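Local coordinates for protein binary enterotoxin of Clostridium perfringens component a (PDB 5WTZ) that probably transfers ADP-ribose from NAD+ to actin, as the enzymatic component of a two-part clostridial enterotoxin, at residues Thr20-Lys25 / Ala168-Asn173; Ser50-Tyr55 / Glu74-Ile79; Pro155-Leu160 / Ser194-Lys199. One frame throughout, in Å; residues are numbered along the deposited sequence.

All three contacts lie in one ADP-ribosyltransferase-like unit, the N-terminal of two in the chain, and away from the NAD site of the other. Contact 1 sets helix 16-31 on the outermost strand 168-171, contact 2 crosses helices 36-61 and 70-83, and contact 3 links two non-adjacent strands of this unit's five-stranded sheet. They share no element and do not touch; the centres of contacts 2 and 3 are about 29 Å apart. All touching residues of contact 1 are buried; contacts 2 and 3 each include one partly exposed residue, Leu-76 and Val-196. Contact 2 buries most, 220 Å², and like contact 3 joins apolar side chains; contact 1 alone places a serine hydroxyl at its centre.

Contact 1 of 3, residues Thr20-Lys25 / Ala168-Asn173; sequences TLWAKK and AASYGN
Trp-22 and Ala-23, on successive positions of helix 16-31, close over Ser-170 on strand 168-171, an outermost strand of the small three-stranded antiparallel sheet in the N-terminal ADP-ribosyltransferase-like unit. Helix 16-31 packs on one face of the sheet, at this outermost strand, and the 113 Å² of buried surface is small. Arg-26, further along the helix, supplies the polar grip: its NH1 bonds to Ser-170 OG and to Ala-168 O. Tyr-171, next along the strand, points its CB the other way, and its side chain packs on Tyr-45 and Ile-46 of helix 36-61. Before the contact proper, Leu-21 O accepts from both Lys-24 N, at 2.7 Å, and Lys-25 N, a longer bond. Trp-22 follows. With CG opposite the backbone N (chi1 174°), the indole is carried along the flank of the helix until the CZ3 corner of its six-membered ring lies 4.0 Å from Ser-170 OG, an approach oblique to the ring. Phe-12 meets the same indole, the two planes at about 45°. Ala-23 makes the closer approach, its CA lying 5.4 Å from Ser-170 CA. Such nearness suits two small side chains. The methyl CB of Ala-23 touches Ser-170 OG at 3.5 Å, while Met-145 and Leu-178 also pack on this alanine. On the helix backbone, Ala-23 O rests 3.4 Å from Ser-170 CB.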
loop_
_atom_site.group_PDB
_atom_site.type_symbol
_atom_site.label_atom_id
_atom_site.label_comp_id
_atom_site.label_asym_id
_atom_site.label_seq_id
_atom_site.Cartn_x
_atom_site.Cartn_y
_atom_site.Cartn_z
ATOM N N THR A 20 -25.394 -3.235 18.008
ATOM C CA THR A 20 -25.805 -4.558 17.544
ATOM C C THR A 20 -27.199 -4.495 16.939
ATOM O O THR A 20 -27.496 -5.219 15.990
ATOM C CB THR A 20 -25.785 -5.631 18.680
ATOM O OG1 THR A 20 -26.559 -5.174 19.797
ATOM C CG2 THR A 20 -24.357 -5.967 19.117
ATOM N N LEU A 21 -28.049 -3.630 17.485
ATOM C CA LEU A 21 -29.389 -3.473 16.943
ATOM C C LEU A 21 -29.253 -2.929 15.531
ATOM O O LEU A 21 -29.670 -3.574 14.562
ATOM C CB LEU A 21 -30.236 -2.539 17.801
ATOM C CG LEU A 21 -31.723 -2.675 17.482
ATOM C CD1 LEU A 21 -32.151 -4.141 17.550
ATOM C CD2 LEU A 21 -32.563 -1.801 18.396
ATOM N N TRP A 22 -28.647 -1.747 15.440
ATOM C CA TRP A 22 -28.257 -1.144 14.166
ATOM C C TRP A 22 -27.626 -2.183 13.245
ATOM O O TRP A 22 -28.026 -2.320 12.090
ATOM C CB TRP A 22 -27.292 0.015 14.403
ATOM C CG TRP A 22 -26.734 0.606 13.144
ATOM C CD1 TRP A 22 -27.380 1.429 12.264
ATOM C CD2 TRP A 22 -25.411 0.431 12.630
ATOM N NE1 TRP A 22 -26.539 1.772 11.230
ATOM C CE2 TRP A 22 -25.323 1.174 11.434
ATOM C CE3 TRP A 22 -24.289 -0.277 13.065
ATOM C CZ2 TRP A 22 -24.164 1.220 10.668
ATOM C CZ3 TRP A 22 -23.137 -0.226 12.301
ATOM C CH2 TRP A 22 -23.085 0.519 11.117
ATOM N N ALA A 23 -26.667 -2.939 13.780
ATOM C CA ALA A 23 -25.982 -3.968 13.014
ATOM C C ALA A 23 -26.932 -5.064 12.575
ATOM O O ALA A 23 -26.743 -5.679 11.531
ATOM C CB ALA A 23 -24.861 -4.570 13.823
ATOM N N LYS A 24 -27.951 -5.319 13.378
ATOM C CA LYS A 24 -28.717 -6.531 13.177
ATOM C C LYS A 24 -29.618 -6.478 11.986
ATOM O O LYS A 24 -29.639 -7.394 11.159
ATOM C CB LYS A 24 -29.521 -6.865 14.420
ATOM C CG LYS A 24 -29.243 -8.286 14.679
ATOM C CD LYS A 24 -27.762 -8.299 14.909
ATOM C CE LYS A 24 -27.245 -9.672 14.890
ATOM N NZ LYS A 24 -27.265 -10.255 13.510
ATOM N N LYS A 25 -30.359 -5.390 11.907
ATOM C CA LYS A 25 -31.239 -5.154 10.792
ATOM C C LYS A 25 -30.468 -5.085 9.510
ATOM O O LYS A 25 -30.820 -5.734 8.526
ATOM C CB LYS A 25 -31.970 -3.859 10.995
ATOM C CG LYS A 25 -32.353 -3.721 12.399
ATOM C CD LYS A 25 -32.377 -2.294 12.741
ATOM C CE LYS A 25 -32.458 -2.181 14.214
ATOM N NZ LYS A 25 -32.783 -0.821 14.597
ATOM N N ALA A 168 -19.275 -1.200 4.089
ATOM C CA ALA A 168 -18.969 -1.584 5.458
ATOM C C ALA A 168 -20.099 -2.441 5.997
ATOM O O ALA A 168 -21.054 -1.924 6.579
ATOM C CB ALA A 168 -18.775 -0.354 6.322
ATOM N N ALA A 169 -20.002 -3.750 5.795
ATOM C CA ALA A 169 -21.104 -4.650 6.120
ATOM C C ALA A 169 -21.050 -5.149 7.565
ATOM O O ALA A 169 -19.970 -5.428 8.098
ATOM C CB ALA A 169 -21.110 -5.821 5.156
ATOM N N SER A 170 -22.221 -5.249 8.193
ATOM C CA SER A 170 -22.344 -5.811 9.536
ATOM C C SER A 170 -22.437 -7.325 9.423
ATOM O O SER A 170 -23.272 -7.850 8.684
ATOM C CB SER A 170 -23.568 -5.252 10.272
ATOM O OG SER A 170 -23.330 -3.943 10.772
ATOM N N TYR A 171 -21.577 -8.026 10.150
ATOM C CA TYR A 171 -21.485 -9.475 10.018
ATOM C C TYR A 171 -20.864 -10.113 11.262
ATOM O O TYR A 171 -20.380 -9.416 12.161
ATOM C CB TYR A 171 -20.662 -9.833 8.776
ATOM C CG TYR A 171 -19.175 -9.929 9.049
ATOM C CD1 TYR A 171 -18.414 -8.790 9.278
ATOM C CD2 TYR A 171 -18.535 -11.164 9.092
ATOM C CE1 TYR A 171 -17.051 -8.872 9.532
ATOM C CE2 TYR A 171 -17.182 -11.257 9.345
ATOM C CZ TYR A 171 -16.441 -10.109 9.566
ATOM O OH TYR A 171 -15.089 -10.207 9.821
ATOM N N GLY A 172 -20.883 -11.442 11.307
ATOM C CA GLY A 172 -20.264 -12.182 12.393
ATOM C C GLY A 172 -21.155 -13.275 12.951
ATOM O O GLY A 172 -22.303 -13.426 12.520
ATOM N N ASN A 173 -20.621 -14.039 13.904
ATOM C CA ASN A 173 -21.383 -15.078 14.598
ATOM C C ASN A 173 -21.851 -14.591 15.957
ATOM O O ASN A 173 -23.032 -14.696 16.289
ATOM C CB ASN A 173 -20.554 -16.353 14.779
ATOM C CG ASN A 173 -20.048 -16.920 13.467
ATOM O OD1 ASN A 173 -18.845 -17.127 13.293
ATOM N ND2 ASN A 173 -20.963 -17.182 12.539
#

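Contact 2 of 3, residues Ser50-Tyr55 / Glu74-Ile79; sequences SEINSY and EDLKNI
Ile-52 meets Leu-76 and Ile-79, and Tyr-55 meets Leu-76, in an interface whose side-chain pairs are all apolar. Among the aliphatic pairs, the branch methyl CG2 of Ile-52 does most of the work. It touches CD2 of Leu-76 at 3.7 Å, the two side chains sliding past each other in opposite directions. The same Ile-52 CG2 lies 4.0 Å from Ile-79 CD1, and here the side chains reach toward one another tip to tip. Ile-52 CD1 adds a looser touch on that Ile-79 methyl. CG2 is opposite the backbone N in Ile-52, its CG1 having turned beside that nitrogen (chi1 -67°), which presents both branches to the second helix.

The elements joined are helices 36-61 and 70-83 of the N-terminal ADP-ribosyltransferase-like unit. Their local axes approach to 10.4 Å at a signed angle of -97°, nearly perpendicular, which is consistent with a compact patch of 220 Å² instead of a long seam.

The one aromatic contact is edge-on: Leu-76 CD1 sits beside the Tyr-55 ring, near its plane, 3.6 Å from Tyr-55 CD2, the two side chains running obliquely to each other. Leu-72 packs on both Ile-52 and Tyr-55, and Phe-140 covers Leu-76 and Ile-79.

Polar groups find partners beyond the two segments. Tyr-55 OH is bonded to Asn-73 OD1 and Ile-69 N, two grips that fix the far end of the ring. Asp-75 OD1 bonds to Ser-41 OG and Asn-44 ND2, both on helix 36-61.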
loop_
_atom_site.group_PDB
_atom_site.type_symbol
_atom_site.label_atom_id
_atom_site.label_comp_id
_atom_site.label_asym_id
_atom_site.label_seq_id
_atom_site.Cartn_x
_atom_site.Cartn_y
_atom_site.Cartn_z
ATOM N N SER A 50 -7.733 -14.621 7.218
ATOM C CA SER A 50 -6.296 -14.427 7.046
ATOM C C SER A 50 -5.813 -15.019 5.718
ATOM O O SER A 50 -5.017 -14.408 5.001
ATOM C CB SER A 50 -5.524 -15.037 8.216
ATOM O OG SER A 50 -4.146 -14.723 8.102
ATOM N N GLU A 51 -6.333 -16.193 5.386
ATOM C CA GLU A 51 -5.986 -16.851 4.135
ATOM C C GLU A 51 -6.467 -16.054 2.909
ATOM O O GLU A 51 -5.738 -15.907 1.932
ATOM C CB GLU A 51 -6.558 -18.258 4.141
ATOM C CG GLU A 51 -6.744 -18.911 2.793
ATOM C CD GLU A 51 -7.153 -20.349 2.940
ATOM O OE1 GLU A 51 -8.375 -20.641 3.036
ATOM O OE2 GLU A 51 -6.238 -21.195 2.972
ATOM N N ILE A 52 -7.689 -15.538 2.963
ATOM C CA ILE A 52 -8.217 -14.704 1.891
ATOM C C ILE A 52 -7.403 -13.424 1.732
ATOM O O ILE A 52 -7.042 -13.018 0.613
ATOM C CB ILE A 52 -9.691 -14.372 2.148
ATOM C CG1 ILE A 52 -10.499 -15.662 2.043
ATOM C CG2 ILE A 52 -10.188 -13.277 1.161
ATOM C CD1 ILE A 52 -11.882 -15.602 2.630
ATOM N N ASN A 53 -7.081 -12.791 2.850
ATOM C CA ASN A 53 -6.367 -11.528 2.774
ATOM C C ASN A 53 -4.935 -11.726 2.294
ATOM O O ASN A 53 -4.424 -10.918 1.522
ATOM C CB ASN A 53 -6.399 -10.805 4.124
ATOM C CG ASN A 53 -7.760 -10.219 4.428
ATOM O OD1 ASN A 53 -8.494 -9.838 3.520
ATOM N ND2 ASN A 53 -8.105 -10.139 5.706
ATOM N N SER A 54 -4.304 -12.816 2.718
ATOM C CA SER A 54 -2.948 -13.076 2.286
ATOM C C SER A 54 -2.948 -13.389 0.794
ATOM O O SER A 54 -2.063 -12.946 0.060
ATOM C CB SER A 54 -2.328 -14.213 3.093
ATOM O OG SER A 54 -1.976 -13.739 4.382
ATOM N N TYR A 55 -3.968 -14.114 0.346
ATOM C CA TYR A 55 -4.108 -14.421 -1.073
ATOM C C TYR A 55 -4.288 -13.164 -1.932
ATOM O O TYR A 55 -3.709 -13.079 -3.015
ATOM C CB TYR A 55 -5.276 -15.393 -1.307
ATOM C CG TYR A 55 -5.428 -15.776 -2.768
ATOM C CD1 TYR A 55 -4.590 -16.723 -3.344
ATOM C CD2 TYR A 55 -6.382 -15.163 -3.574
ATOM C CE1 TYR A 55 -4.713 -17.069 -4.686
ATOM C CE2 TYR A 55 -6.519 -15.504 -4.914
ATOM C CZ TYR A 55 -5.677 -16.452 -5.462
ATOM O OH TYR A 55 -5.802 -16.791 -6.784
ATOM N N GLU A 74 -12.874 -16.258 -6.613
ATOM C CA GLU A 74 -14.307 -15.997 -6.452
ATOM C C GLU A 74 -14.585 -15.311 -5.123
ATOM O O GLU A 74 -15.362 -14.358 -5.054
ATOM C CB GLU A 74 -15.128 -17.291 -6.553
ATOM C CG GLU A 74 -14.874 -18.101 -7.818
ATOM C CD GLU A 74 -15.076 -17.289 -9.087
ATOM O OE1 GLU A 74 -16.215 -16.839 -9.336
ATOM O OE2 GLU A 74 -14.088 -17.096 -9.833
ATOM N N ASP A 75 -13.944 -15.800 -4.068
ATOM C CA ASP A 75 -14.044 -15.159 -2.766
ATOM C C ASP A 75 -13.669 -13.676 -2.830
ATOM O O ASP A 75 -14.409 -12.820 -2.330
ATOM C CB ASP A 75 -13.171 -15.894 -1.755
ATOM C CG ASP A 75 -13.692 -17.283 -1.463
ATOM O OD1 ASP A 75 -14.925 -17.456 -1.500
ATOM O OD2 ASP A 75 -12.882 -18.200 -1.209
ATOM N N LEU A 76 -12.538 -13.370 -3.458
ATOM C CA LEU A 76 -12.112 -11.981 -3.584
ATOM C C LEU A 76 -13.172 -11.148 -4.314
ATOM O O LEU A 76 -13.522 -10.056 -3.870
ATOM C CB LEU A 76 -10.765 -11.889 -4.306
ATOM C CG LEU A 76 -9.548 -12.382 -3.517
ATOM C CD1 LEU A 76 -8.274 -12.127 -4.285
ATOM C CD2 LEU A 76 -9.483 -11.728 -2.151
ATOM N N LYS A 77 -13.695 -11.675 -5.419
ATOM C CA LYS A 77 -14.708 -10.967 -6.195
ATOM C C LYS A 77 -16.011 -10.805 -5.411
ATOM O O LYS A 77 -16.583 -9.716 -5.358
ATOM C CB LYS A 77 -14.988 -11.697 -7.514
ATOM C CG LYS A 77 -13.765 -11.911 -8.405
ATOM C CD LYS A 77 -14.066 -12.919 -9.521
ATOM C CE LYS A 77 -12.828 -13.248 -10.354
ATOM N NZ LYS A 77 -12.472 -12.162 -11.311
ATOM N N ASN A 78 -16.471 -11.890 -4.792
ATOM C CA ASN A 78 -17.796 -11.908 -4.169
ATOM C C ASN A 78 -17.880 -11.143 -2.846
ATOM O O ASN A 78 -18.924 -10.581 -2.531
ATOM C CB ASN A 78 -18.267 -13.352 -3.942
ATOM C CG ASN A 78 -18.292 -14.175 -5.222
ATOM O OD1 ASN A 78 -18.342 -13.634 -6.329
ATOM N ND2 ASN A 78 -18.247 -15.495 -5.075
ATOM N N ILE A 79 -16.804 -11.131 -2.062
ATOM C CA ILE A 79 -16.834 -10.416 -0.791
ATOM C C ILE A 79 -17.019 -8.934 -1.077
ATOM O O ILE A 79 -17.791 -8.238 -0.406
ATOM C CB ILE A 79 -15.549 -10.651 0.036
ATOM C CG1 ILE A 79 -15.499 -12.105 0.502
ATOM C CG2 ILE A 79 -15.528 -9.759 1.254
ATOM C CD1 ILE A 79 -14.128 -12.561 0.928
#

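Contact 3 of 3, residues Pro155-Leu160 / Ser194-Lys199; sequences PILVHL and SIVTIK
Leu-157 and Val-196 bring their CA atoms to 8.3 Å, too far for direct strand pairing, because strands 156-162 and 187-198 are second neighbours in the five-stranded mixed sheet. Strand 201-211 runs between them, parallel to the first and antiparallel to the second. The backbone bonds bear this out: Leu-157 pairs with Ala-204 and Val-206 of that middle strand, and the contact is made by side chains reaching over one face of the sheet across it.

One methyl of Leu-157, CD2, makes both close contacts. With CG opposite the backbone N, chi1 169° and chi2 67° together extend CD2 toward the far strand, where it meets Ile-198 CD1 at 3.8 Å. Leu-157 CD2 also lies 4.2 Å from Val-196 CG1, a looser touch. Val-196 and Ile-198 are two positions apart on their strand and so turn their side chains to the same face; the leucine crosses each at about a right angle. Ile-198 is extended, with chi2 at 171°, and reaches with its terminal methyl.

Other side chains border the contact: Pro-148 packs on Leu-157, Tyr-97 of strand 92-98 touches Ile-198, and Val-196 lies against Lys-205 of the middle strand.

Only methyl carbons meet between the two segments, over 88 Å². Such a contact rests on dispersion and the burial of hydrocarbon, without the directional demands of polar pairing; alignment of the strands is left to the backbone bonds of strand 201-211.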
loop_
_atom_site.group_PDB
_atom_site.type_symbol
_atom_site.label_atom_id
_atom_site.label_comp_id
_atom_site.label_asym_id
_atom_site.label_seq_id
_atom_site.Cartn_x
_atom_site.Cartn_y
_atom_site.Cartn_z
ATOM N N PRO A 155 -0.051 -2.865 21.312
ATOM C CA PRO A 155 0.213 -1.550 21.921
ATOM C C PRO A 155 -0.709 -0.412 21.494
ATOM O O PRO A 155 -0.775 0.608 22.186
ATOM C CB PRO A 155 1.633 -1.241 21.453
ATOM C CG PRO A 155 1.693 -1.883 20.093
ATOM C CD PRO A 155 0.950 -3.189 20.276
ATOM N N ILE A 156 -1.419 -0.583 20.386
ATOM C CA ILE A 156 -2.108 0.517 19.738
ATOM C C ILE A 156 -3.593 0.260 19.611
ATOM O O ILE A 156 -4.017 -0.866 19.368
ATOM C CB ILE A 156 -1.501 0.773 18.317
ATOM C CG1 ILE A 156 -0.018 1.140 18.431
ATOM C CG2 ILE A 156 -2.296 1.833 17.538
ATOM C CD1 ILE A 156 0.802 0.819 17.139
ATOM N N LEU A 157 -4.385 1.302 19.818
ATOM C CA LEU A 157 -5.810 1.262 19.532
ATOM C C LEU A 157 -6.081 2.231 18.392
ATOM O O LEU A 157 -5.785 3.443 18.496
ATOM C CB LEU A 157 -6.647 1.637 20.758
ATOM C CG LEU A 157 -8.140 1.874 20.472
ATOM C CD1 LEU A 157 -8.836 0.573 20.060
ATOM C CD2 LEU A 157 -8.855 2.508 21.668
ATOM N N VAL A 158 -6.632 1.712 17.298
ATOM C CA VAL A 158 -6.980 2.554 16.157
ATOM C C VAL A 158 -8.456 2.932 16.228
ATOM O O VAL A 158 -9.328 2.079 16.343
ATOM C CB VAL A 158 -6.681 1.870 14.799
ATOM C CG1 VAL A 158 -7.042 2.796 13.640
ATOM C CG2 VAL A 158 -5.199 1.480 14.700
ATOM N N HIS A 159 -8.703 4.232 16.148
ATOM C CA HIS A 159 -10.029 4.818 16.161
ATOM C C HIS A 159 -10.247 5.438 14.778
ATOM O O HIS A 159 -9.855 6.574 14.532
ATOM C CB HIS A 159 -10.116 5.845 17.293
ATOM C CG HIS A 159 -11.429 6.550 17.398
ATOM N ND1 HIS A 159 -11.522 7.904 17.620
ATOM C CD2 HIS A 159 -12.701 6.083 17.367
ATOM C CE1 HIS A 159 -12.796 8.252 17.694
ATOM N NE2 HIS A 159 -13.532 7.164 17.548
ATOM N N LEU A 160 -10.864 4.665 13.886
ATOM C CA LEU A 160 -10.851 4.919 12.448
ATOM C C LEU A 160 -12.182 5.458 11.964
ATOM O O LEU A 160 -13.228 4.860 12.232
ATOM C CB LEU A 160 -10.503 3.622 11.695
ATOM C CG LEU A 160 -10.378 3.707 10.163
ATOM C CD1 LEU A 160 -9.210 4.592 9.724
ATOM C CD2 LEU A 160 -10.242 2.314 9.561
ATOM N N SER A 194 -2.778 10.116 20.973
ATOM C CA SER A 194 -2.934 10.328 22.396
ATOM C C SER A 194 -2.835 8.997 23.111
ATOM O O SER A 194 -2.910 7.938 22.492
ATOM C CB SER A 194 -4.271 10.997 22.707
ATOM O OG SER A 194 -5.345 10.170 22.298
ATOM N N ILE A 195 -2.661 9.056 24.421
ATOM C CA ILE A 195 -2.674 7.863 25.238
ATOM C C ILE A 195 -4.070 7.662 25.812
ATOM O O ILE A 195 -4.723 8.615 26.254
ATOM C CB ILE A 195 -1.633 7.944 26.370
ATOM C CG1 ILE A 195 -0.229 8.091 25.785
ATOM C CG2 ILE A 195 -1.702 6.718 27.253
ATOM C CD1 ILE A 195 0.863 8.152 26.825
ATOM N N VAL A 196 -4.538 6.422 25.779
ATOM C CA VAL A 196 -5.842 6.079 26.322
ATOM C C VAL A 196 -5.653 4.932 27.299
ATOM O O VAL A 196 -4.897 3.995 27.032
ATOM C CB VAL A 196 -6.873 5.693 25.209
ATOM C CG1 VAL A 196 -6.432 4.452 24.427
ATOM C CG2 VAL A 196 -8.255 5.480 25.799
ATOM N N THR A 197 -6.314 5.029 28.445
ATOM C CA THR A 197 -6.237 3.978 29.444
ATOM C C THR A 197 -7.468 3.106 29.341
ATOM O O THR A 197 -8.592 3.589 29.458
ATOM C CB THR A 197 -6.106 4.559 30.852
ATOM O OG1 THR A 197 -4.931 5.374 30.895
ATOM C CG2 THR A 197 -5.987 3.435 31.900
ATOM N N ILE A 198 -7.250 1.821 29.100
ATOM C CA ILE A 198 -8.342 0.856 29.057
ATOM C C ILE A 198 -8.063 -0.295 30.027
ATOM O O ILE A 198 -7.034 -0.943 29.932
ATOM C CB ILE A 198 -8.543 0.323 27.621
ATOM C CG1 ILE A 198 -8.946 1.472 26.695
ATOM C CG2 ILE A 198 -9.588 -0.790 27.603
ATOM C CD1 ILE A 198 -8.965 1.100 25.236
ATOM N N LYS A 199 -8.964 -0.519 30.981
ATOM C CA LYS A 199 -8.751 -1.526 32.023
ATOM C C LYS A 199 -7.392 -1.362 32.710
ATOM O O LYS A 199 -6.659 -2.334 32.892
ATOM C CB LYS A 199 -8.872 -2.936 31.441
ATOM C CG LYS A 199 -10.255 -3.296 30.909
ATOM C CD LYS A 199 -11.256 -3.447 32.043
ATOM C CE LYS A 199 -12.580 -4.008 31.542
ATOM N NZ LYS A 199 -13.628 -4.040 32.593
#